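Local coordinates for 4-oxalmesaconate hydratase (Pseudomonas putida, PDB 5CGZ), which catalyses, as a zinc-dependent lyase of the gallate degradation pathway, the hydration of the enol form of oxalomesaconate to 4-carboxy-4-hydroxy-2-oxoadipate, at residues A90-R103 and L129-K143. Sequence-based numbering, arbitrary orientation. Where two conformers were deposited one is given.
Sequences ADKDTLFRLADVYR and LAQEARIIAQAEGYK
The Arg-103 guanidinium has Tyr-142 CD2 3.3 Å above one face, near its rim, while Ala-137 O and Tyr-142 O lie at its edge, in plane. Arg-103 NE and NH2 take Ala-137 O side-on, the bond from NE (2.8 Å) being the straighter at 162°; NH1 and NH2 converge end-on on Tyr-142 O, from one face of it. A bend at chi2 (-78°) turns the chain to this double grip, and Glu-146 salt-bridges NH1. A leucine here would probably leave both carbonyls and the Glu-146 carboxylate without these donors, and the turn from Ala-139 to Tyr-142 less firmly tied to helix 92-105. The Tyr-142 ring carries Ile-136 CG2 over one face and Lys-143 CG over the other; Phe-96 lies nearly parallel but slid aside, centroids 5.5 Å apart.

Segments 92-103 and 129-138, on helices 92-105 and 122-138 of this Rossmann-like, PIG-L-family fold, cross at -64° with their axes 8.1 Å apart at closest approach, in reciprocal knobs-into-holes: Ala-133 sits among Leu-95, Leu-98, Ala-99 and Tyr-102, and Leu-95 among Leu-129, Glu-132, Ala-133 and Ile-136. Arg-134 CA stands 3.7 Å from the Tyr-102 ring centroid, a CH-pi contact over the face, while Tyr-102 OH bonds weakly to Ala-130 O. Tyr-142 OH donates to Asp-100 OD1 (2.7 Å) from above the carboxylate plane, and Lys-143 NZ salt-bridges Asp-100 OD2 at 3.2 Å.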
ATOM      1  N   ALA A  90      -4.333 -28.016  -4.922  1.00 36.50           N
ATOM      2  CA  ALA A  90      -5.745 -28.317  -5.122  1.00 41.38           C
ATOM      3  C   ALA A  90      -6.110 -28.237  -6.600  1.00 44.34           C
ATOM      4  O   ALA A  90      -5.432 -27.564  -7.378  1.00 48.88           O
ATOM      5  CB  ALA A  90      -6.614 -27.363  -4.316  1.00 38.97           C
ATOM      6  N   ASP A  91      -7.171 -28.937  -6.991  1.00 43.62           N
ATOM      7  CA  ASP A  91      -7.706 -28.822  -8.347  1.00 44.20           C
ATOM      8  C   ASP A  91      -9.203 -28.510  -8.294  1.00 43.62           C
ATOM      9  O   ASP A  91      -9.744 -28.242  -7.214  1.00 38.79           O
ATOM     10  CB  ASP A  91      -7.442 -30.101  -9.148  1.00 47.63           C
ATOM     11  CG  ASP A  91      -7.951 -31.347  -8.446  1.00 48.63           C
ATOM     12  OD1 ASP A  91      -8.858 -31.244  -7.589  1.00 53.83           O
ATOM     13  OD2 ASP A  91      -7.436 -32.439  -8.758  1.00 58.92           O
ATOM     14  N   LYS A  92      -9.866 -28.531  -9.451  1.00 38.69           N
ATOM     15  CA  LYS A  92     -11.298 -28.238  -9.508  1.00 42.55           C
ATOM     16  C   LYS A  92     -12.078 -29.126  -8.552  1.00 39.08           C
ATOM     17  O   LYS A  92     -13.038 -28.681  -7.917  1.00 38.99           O
ATOM     18  CB  LYS A  92     -11.844 -28.402 -10.928  1.00 41.34           C
ATOM     19  CG  LYS A  92     -11.512 -27.241 -11.830  1.00 47.44           C
ATOM     20  CD  LYS A  92     -12.643 -26.949 -12.794  1.00 54.40           C
ATOM     21  CE  LYS A  92     -12.532 -27.749 -14.072  1.00 56.41           C
ATOM     22  NZ  LYS A  92     -13.579 -27.310 -15.044  1.00 65.91           N
ATOM     23  N   ASP A  93     -11.650 -30.375  -8.425  1.00 36.27           N
ATOM     24  CA  ASP A  93     -12.358 -31.302  -7.551  1.00 40.98           C
ATOM     25  C   ASP A  93     -12.275 -30.944  -6.071  1.00 37.82           C
ATOM     26  O   ASP A  93     -13.254 -31.103  -5.333  1.00 35.83           O
ATOM     27  CB  ASP A  93     -11.841 -32.711  -7.770  1.00 42.00           C
ATOM     28  CG  ASP A  93     -12.878 -33.583  -8.422  1.00 75.46           C
ATOM     29  OD1 ASP A  93     -13.077 -33.446  -9.655  1.00 64.81           O
ATOM     30  OD2 ASP A  93     -13.520 -34.367  -7.687  1.00 87.67           O
ATOM     31  N   THR A  94     -11.109 -30.479  -5.631  1.00 34.49           N
ATOM     32  CA  THR A  94     -10.967 -29.960  -4.269  1.00 36.13           C
ATOM     33  C   THR A  94     -11.943 -28.820  -4.066  1.00 30.05           C
ATOM     34  O   THR A  94     -12.667 -28.760  -3.072  1.00 31.98           O
ATOM     35  CB  THR A  94      -9.551 -29.432  -3.992  1.00 41.32           C
ATOM     36  OG1 THR A  94      -8.587 -30.336  -4.535  1.00 49.55           O
ATOM     37  CG2 THR A  94      -9.329 -29.265  -2.489  1.00 33.71           C
ATOM     38  N   LEU A  95     -11.957 -27.919  -5.042  1.00 30.03           N
ATOM     39  CA  LEU A  95     -12.824 -26.746  -5.012  1.00 34.20           C
ATOM     40  C   LEU A  95     -14.297 -27.130  -4.885  1.00 30.96           C
ATOM     41  O   LEU A  95     -15.019 -26.587  -4.044  1.00 32.48           O
ATOM     42  CB  LEU A  95     -12.597 -25.903  -6.270  1.00 28.69           C
ATOM     43  CG  LEU A  95     -13.415 -24.618  -6.351  1.00 36.59           C
ATOM     44  CD1 LEU A  95     -12.961 -23.629  -5.285  1.00 30.64           C
ATOM     45  CD2 LEU A  95     -13.296 -24.010  -7.737  1.00 36.88           C
ATOM     46  N   PHE A  96     -14.746 -28.076  -5.711  1.00 33.91           N
ATOM     47  CA  PHE A  96     -16.141 -28.525  -5.659  1.00 35.15           C
ATOM     48  C   PHE A  96     -16.455 -29.263  -4.342  1.00 33.76           C
ATOM     49  O   PHE A  96     -17.548 -29.119  -3.782  1.00 34.34           O
ATOM     50  CB  PHE A  96     -16.458 -29.411  -6.869  1.00 33.83           C
ATOM     51  CG  PHE A  96     -16.448 -28.669  -8.187  1.00 35.79           C
ATOM     52  CD1 PHE A  96     -16.998 -27.395  -8.292  1.00 32.99           C
ATOM     53  CD2 PHE A  96     -15.886 -29.241  -9.318  1.00 40.72           C
ATOM     54  CE1 PHE A  96     -16.995 -26.719  -9.496  1.00 34.72           C
ATOM     55  CE2 PHE A  96     -15.880 -28.563 -10.535  1.00 36.40           C
ATOM     56  CZ  PHE A  96     -16.432 -27.303 -10.622  1.00 34.92           C
ATOM     57  N   ARG A  97     -15.503 -30.052  -3.854  1.00 30.33           N
ATOM     58  CA  ARG A  97     -15.619 -30.696  -2.542  0.58 35.67           C
ATOM     59  C   ARG A  97     -15.945 -29.644  -1.482  1.00 36.43           C
ATOM     60  O   ARG A  97     -16.860 -29.801  -0.677  1.00 33.64           O
ATOM     61  CB  ARG A  97     -14.318 -31.428  -2.157  0.58 35.74           C
ATOM     62  CG  ARG A  97     -14.201 -32.900  -2.594  0.58 41.00           C
ATOM     63  CD  ARG A  97     -13.794 -33.825  -1.413  0.58 44.34           C
ATOM     64  NE  ARG A  97     -12.349 -34.005  -1.265  0.58 41.32           N
ATOM     65  CZ  ARG A  97     -11.757 -34.662  -0.261  0.58 35.79           C
ATOM     66  NH1 ARG A  97     -10.440 -34.762  -0.242  0.58 34.52           N
ATOM     67  NH2 ARG A  97     -12.467 -35.216   0.724  0.58 31.14           N
ATOM     68  N   LEU A  98     -15.169 -28.560  -1.484  1.00 33.22           N
ATOM     69  CA  LEU A  98     -15.356 -27.505  -0.494  1.00 28.41           C
ATOM     70  C   LEU A  98     -16.660 -26.734  -0.732  1.00 29.14           C
ATOM     71  O   LEU A  98     -17.352 -26.375   0.219  1.00 32.06           O
ATOM     72  CB  LEU A  98     -14.154 -26.547  -0.497  1.00 31.21           C
ATOM     73  CG  LEU A  98     -14.075 -25.570   0.680  1.00 32.41           C
ATOM     74  CD1 LEU A  98     -14.245 -26.312   2.015  1.00 30.50           C
ATOM     75  CD2 LEU A  98     -12.740 -24.815   0.660  1.00 28.48           C
ATOM     76  N   ALA A  99     -17.001 -26.477  -1.994  1.00 28.02           N
ATOM     77  CA  ALA A  99     -18.276 -25.827  -2.298  1.00 29.52           C
ATOM     78  C   ALA A  99     -19.448 -26.653  -1.773  1.00 33.14           C
ATOM     79  O   ALA A  99     -20.450 -26.097  -1.314  1.00 34.82           O
ATOM     80  CB  ALA A  99     -18.426 -25.589  -3.798  1.00 26.06           C
ATOM     81  N   ASP A 100     -19.326 -27.978  -1.838  1.00 32.78           N
ATOM     82  CA  ASP A 100     -20.374 -28.850  -1.306  1.00 33.24           C
ATOM     83  C   ASP A 100     -20.470 -28.739   0.220  1.00 34.74           C
ATOM     84  O   ASP A 100     -21.564 -28.806   0.778  1.00 33.99           O
ATOM     85  CB  ASP A 100     -20.130 -30.306  -1.718  1.00 35.29           C
ATOM     86  CG  ASP A 100     -20.279 -30.522  -3.227  1.00 41.08           C
ATOM     87  OD1 ASP A 100     -20.883 -29.663  -3.914  1.00 37.14           O
ATOM     88  OD2 ASP A 100     -19.792 -31.560  -3.723  1.00 38.81           O
ATOM     89  N   VAL A 101     -19.337 -28.571   0.898  1.00 32.45           N
ATOM     90  CA  VAL A 101     -19.379 -28.332   2.339  1.00 30.34           C
ATOM     91  C   VAL A 101     -20.166 -27.054   2.623  1.00 33.02           C
ATOM     92  O   VAL A 101     -21.011 -27.027   3.520  1.00 32.14           O
ATOM     93  CB  VAL A 101     -17.967 -28.239   2.950  1.00 33.66           C
ATOM     94  CG1 VAL A 101     -18.038 -27.832   4.425  1.00 30.48           C
ATOM     95  CG2 VAL A 101     -17.249 -29.582   2.794  1.00 27.91           C
ATOM     96  N   TYR A 102     -19.898 -26.000   1.850  1.00 29.34           N
ATOM     97  CA  TYR A 102     -20.631 -24.740   1.992  1.00 29.03           C
ATOM     98  C   TYR A 102     -22.129 -24.945   1.811  1.00 34.00           C
ATOM     99  O   TYR A 102     -22.935 -24.431   2.590  1.00 32.28           O
ATOM    100  CB  TYR A 102     -20.153 -23.704   0.972  1.00 32.46           C
ATOM    101  CG  TYR A 102     -19.003 -22.808   1.406  1.00 31.31           C
ATOM    102  CD1 TYR A 102     -19.240 -21.615   2.086  1.00 30.25           C
ATOM    103  CD2 TYR A 102     -17.683 -23.127   1.082  1.00 27.20           C
ATOM    104  CE1 TYR A 102     -18.185 -20.771   2.461  1.00 31.07           C
ATOM    105  CE2 TYR A 102     -16.619 -22.286   1.448  1.00 31.43           C
ATOM    106  CZ  TYR A 102     -16.882 -21.114   2.138  1.00 31.20           C
ATOM    107  OH  TYR A 102     -15.842 -20.288   2.502  1.00 32.74           O
ATOM    108  N   ARG A 103     -22.500 -25.672   0.760  1.00 31.10           N
ATOM    109  CA  ARG A 103     -23.914 -25.899   0.458  1.00 37.29           C
ATOM    110  C   ARG A 103     -24.600 -26.666   1.601  1.00 37.49           C
ATOM    111  O   ARG A 103     -25.751 -26.402   1.932  1.00 36.67           O
ATOM    112  CB  ARG A 103     -24.061 -26.650  -0.872  1.00 33.25           C
ATOM    113  CG  ARG A 103     -23.781 -25.811  -2.131  1.00 33.01           C
ATOM    114  CD  ARG A 103     -24.963 -24.929  -2.452  1.00 34.44           C
ATOM    115  NE  ARG A 103     -24.764 -24.027  -3.585  1.00 34.55           N
ATOM    116  CZ  ARG A 103     -25.021 -24.331  -4.857  1.00 39.88           C
ATOM    117  NH1 ARG A 103     -25.465 -25.542  -5.185  1.00 35.74           N
ATOM    118  NH2 ARG A 103     -24.825 -23.418  -5.809  1.00 32.88           N
ATOM    119  N   LEU A 129      -8.936 -21.229  -1.537  1.00 29.22           N
ATOM    120  CA  LEU A 129      -9.931 -22.297  -1.674  1.00 31.89           C
ATOM    121  C   LEU A 129     -11.227 -21.920  -0.971  1.00 30.63           C
ATOM    122  O   LEU A 129     -12.315 -22.034  -1.539  1.00 30.48           O
ATOM    123  CB  LEU A 129      -9.402 -23.614  -1.104  1.00 28.53           C
ATOM    124  CG  LEU A 129      -8.505 -24.396  -2.056  1.00 41.35           C
ATOM    125  CD1 LEU A 129      -7.804 -25.530  -1.315  1.00 34.88           C
ATOM    126  CD2 LEU A 129      -9.340 -24.930  -3.222  1.00 38.90           C
ATOM    127  N   ALA A 130     -11.097 -21.468   0.274  1.00 28.95           N
ATOM    128  CA  ALA A 130     -12.249 -21.073   1.070  1.00 29.24           C
ATOM    129  C   ALA A 130     -13.056 -19.992   0.359  1.00 31.41           C
ATOM    130  O   ALA A 130     -14.279 -20.069   0.289  1.00 27.93           O
ATOM    131  CB  ALA A 130     -11.803 -20.586   2.457  1.00 25.55           C
ATOM    132  N   GLN A 131     -12.370 -18.987  -0.182  1.00 26.28           N
ATOM    133  CA  GLN A 131     -13.076 -17.880  -0.815  1.00 27.73           C
ATOM    134  C   GLN A 131     -13.692 -18.273  -2.149  1.00 30.16           C
ATOM    135  O   GLN A 131     -14.846 -17.930  -2.420  1.00 29.25           O
ATOM    136  CB  GLN A 131     -12.149 -16.678  -1.002  1.00 27.96           C
ATOM    137  CG  GLN A 131     -11.867 -15.962   0.305  1.00 27.37           C
ATOM    138  CD  GLN A 131     -11.099 -14.664   0.111  1.00 34.89           C
ATOM    139  OE1 GLN A 131     -11.264 -13.973  -0.891  1.00 36.87           O
ATOM    140  NE2 GLN A 131     -10.267 -14.320   1.085  1.00 28.47           N
ATOM    141  N   GLU A 132     -12.941 -18.986  -2.984  1.00 29.79           N
ATOM    142  CA  GLU A 132     -13.483 -19.330  -4.288  1.00 30.78           C
ATOM    143  C   GLU A 132     -14.621 -20.352  -4.138  1.00 29.64           C
ATOM    144  O   GLU A 132     -15.635 -20.248  -4.831  1.00 30.95           O
ATOM    145  CB  GLU A 132     -12.401 -19.859  -5.245  1.00 26.54           C
ATOM    146  CG  GLU A 132     -12.943 -19.912  -6.691  1.00 32.38           C
ATOM    147  CD  GLU A 132     -11.916 -20.316  -7.734  1.00 37.15           C
ATOM    148  OE1 GLU A 132     -10.842 -20.826  -7.357  1.00 35.10           O
ATOM    149  OE2 GLU A 132     -12.192 -20.119  -8.943  1.00 35.81           O
ATOM    150  N   ALA A 133     -14.472 -21.321  -3.230  1.00 27.00           N
ATOM    151  CA  ALA A 133     -15.542 -22.309  -3.014  1.00 29.84           C
ATOM    152  C   ALA A 133     -16.829 -21.626  -2.546  1.00 34.06           C
ATOM    153  O   ALA A 133     -17.940 -22.016  -2.932  1.00 31.78           O
ATOM    154  CB  ALA A 133     -15.113 -23.370  -2.005  1.00 28.96           C
ATOM    155  N   ARG A 134     -16.674 -20.609  -1.706  1.00 27.56           N
ATOM    156  CA  ARG A 134     -17.802 -19.808  -1.253  1.00 28.48           C
ATOM    157  C   ARG A 134     -18.561 -19.189  -2.428  1.00 31.30           C
ATOM    158  O   ARG A 134     -19.800 -19.206  -2.471  1.00 30.87           O
ATOM    159  CB  ARG A 134     -17.304 -18.714  -0.303  1.00 29.63           C
ATOM    160  CG  ARG A 134     -18.349 -17.742   0.220  1.00 28.31           C
ATOM    161  CD  ARG A 134     -17.641 -16.785   1.189  1.00 30.94           C
ATOM    162  NE  ARG A 134     -18.422 -15.603   1.545  1.00 28.88           N
ATOM    163  CZ  ARG A 134     -18.599 -14.541   0.758  1.00 30.10           C
ATOM    164  NH1 ARG A 134     -18.072 -14.503  -0.464  1.00 26.88           N
ATOM    165  NH2 ARG A 134     -19.318 -13.518   1.199  1.00 28.19           N
ATOM    166  N   ILE A 135     -17.818 -18.630  -3.380  1.00 31.27           N
ATOM    167  CA  ILE A 135     -18.433 -18.002  -4.542  1.00 28.64           C
ATOM    168  C   ILE A 135     -19.096 -19.048  -5.457  1.00 32.37           C
ATOM    169  O   ILE A 135     -20.198 -18.819  -5.960  1.00 32.07           O
ATOM    170  CB  ILE A 135     -17.401 -17.173  -5.335  1.00 31.27           C
ATOM    171  CG1 ILE A 135     -16.914 -15.982  -4.487  1.00 29.98           C
ATOM    172  CG2 ILE A 135     -17.997 -16.698  -6.662  1.00 29.27           C
ATOM    173  CD1 ILE A 135     -15.660 -15.306  -5.015  1.00 32.60           C
ATOM    174  N   ILE A 136     -18.435 -20.184  -5.676  1.00 29.95           N
ATOM    175  CA  ILE A 136     -19.046 -21.268  -6.453  1.00 31.73           C
ATOM    176  C   ILE A 136     -20.393 -21.651  -5.834  1.00 34.37           C
ATOM    177  O   ILE A 136     -21.389 -21.820  -6.543  1.00 31.27           O
ATOM    178  CB  ILE A 136     -18.152 -22.528  -6.524  1.00 33.17           C
ATOM    179  CG1 ILE A 136     -16.784 -22.197  -7.140  1.00 31.14           C
ATOM    180  CG2 ILE A 136     -18.864 -23.662  -7.305  1.00 29.50           C
ATOM    181  CD1 ILE A 136     -16.867 -21.516  -8.486  1.00 34.34           C
ATOM    182  N   ALA A 137     -20.416 -21.749  -4.505  1.00 30.11           N
ATOM    183  CA  ALA A 137     -21.626 -22.145  -3.779  1.00 33.68           C
ATOM    184  C   ALA A 137     -22.738 -21.091  -3.860  1.00 35.20           C
ATOM    185  O   ALA A 137     -23.910 -21.382  -3.581  1.00 31.82           O
ATOM    186  CB  ALA A 137     -21.285 -22.444  -2.326  1.00 30.25           C
ATOM    187  N   GLN A 138     -22.374 -19.869  -4.246  1.00 29.90           N
ATOM    188  CA  GLN A 138     -23.361 -18.820  -4.494  1.00 30.69           C
ATOM    189  C   GLN A 138     -24.062 -18.958  -5.854  1.00 33.85           C
ATOM    190  O   GLN A 138     -25.114 -18.360  -6.078  1.00 33.84           O
ATOM    191  CB  GLN A 138     -22.699 -17.440  -4.433  1.00 31.60           C
ATOM    192  CG  GLN A 138     -22.176 -17.007  -3.066  1.00 31.78           C
ATOM    193  CD  GLN A 138     -21.440 -15.672  -3.155  1.00 33.54           C
ATOM    194  OE1 GLN A 138     -20.838 -15.364  -4.188  1.00 28.95           O
ATOM    195  NE2 GLN A 138     -21.488 -14.876  -2.080  1.00 28.89           N
ATOM    196  N   ALA A 139     -23.465 -19.715  -6.771  1.00 29.60           N
ATOM    197  CA  ALA A 139     -23.913 -19.702  -8.168  1.00 33.37           C
ATOM    198  C   ALA A 139     -25.129 -20.597  -8.400  1.00 38.87           C
ATOM    199  O   ALA A 139     -25.090 -21.795  -8.128  1.00 33.93           O
ATOM    200  CB  ALA A 139     -22.777 -20.123  -9.089  1.00 29.79           C
ATOM    201  N   GLU A 140     -26.206 -20.010  -8.912  1.00 34.33           N
ATOM    202  CA  GLU A 140     -27.428 -20.767  -9.142  1.00 38.74           C
ATOM    203  C   GLU A 140     -27.222 -21.769 -10.284  1.00 40.31           C
ATOM    204  O   GLU A 140     -28.022 -22.679 -10.477  1.00 37.19           O
ATOM    205  CB  GLU A 140     -28.599 -19.811  -9.415  1.00 37.52           C
ATOM    206  CG  GLU A 140     -29.041 -19.086  -8.135  1.00 38.56           C
ATOM    207  CD  GLU A 140     -30.171 -18.086  -8.334  1.00 46.38           C
ATOM    208  OE1 GLU A 140     -30.095 -16.982  -7.744  1.00 42.19           O
ATOM    209  OE2 GLU A 140     -31.140 -18.401  -9.060  1.00 47.94           O
ATOM    210  N   GLY A 141     -26.113 -21.621 -11.005  1.00 38.02           N
ATOM    211  CA  GLY A 141     -25.759 -22.553 -12.062  1.00 34.63           C
ATOM    212  C   GLY A 141     -24.876 -23.692 -11.575  1.00 38.55           C
ATOM    213  O   GLY A 141     -24.555 -24.613 -12.331  1.00 36.21           O
ATOM    214  N   TYR A 142     -24.459 -23.629 -10.316  1.00 34.80           N
ATOM    215  CA  TYR A 142     -23.716 -24.743  -9.733  1.00 37.62           C
ATOM    216  C   TYR A 142     -24.691 -25.667  -9.023  1.00 36.08           C
ATOM    217  O   TYR A 142     -25.333 -25.254  -8.051  1.00 34.55           O
ATOM    218  CB  TYR A 142     -22.639 -24.266  -8.751  1.00 33.23           C
ATOM    219  CG  TYR A 142     -21.940 -25.417  -8.070  1.00 33.19           C
ATOM    220  CD1 TYR A 142     -21.097 -26.263  -8.790  1.00 33.59           C
ATOM    221  CD2 TYR A 142     -22.138 -25.677  -6.717  1.00 31.33           C
ATOM    222  CE1 TYR A 142     -20.466 -27.341  -8.180  1.00 34.35           C
ATOM    223  CE2 TYR A 142     -21.502 -26.748  -6.088  1.00 30.84           C
ATOM    224  CZ  TYR A 142     -20.665 -27.575  -6.830  1.00 38.41           C
ATOM    225  OH  TYR A 142     -20.030 -28.642  -6.229  1.00 35.35           O
ATOM    226  N   LYS A 143     -24.786 -26.910  -9.506  1.00 38.18           N
ATOM    227  CA  LYS A 143     -25.772 -27.879  -9.020  1.00 34.53           C
ATOM    228  C   LYS A 143     -27.138 -27.219  -8.879  1.00 36.05           C
ATOM    229  O   LYS A 143     -27.654 -27.071  -7.770  1.00 38.36           O
ATOM    230  CB  LYS A 143     -25.328 -28.499  -7.690  1.00 35.62           C
ATOM    231  CG  LYS A 143     -24.031 -29.304  -7.818  1.00 37.41           C
ATOM    232  CD  LYS A 143     -23.739 -30.183  -6.606  1.00 41.22           C
ATOM    233  CE  LYS A 143     -22.465 -31.005  -6.844  1.00 46.37           C
ATOM    234  NZ  LYS A 143     -22.188 -32.004  -5.756  1.00 47.95           N
TER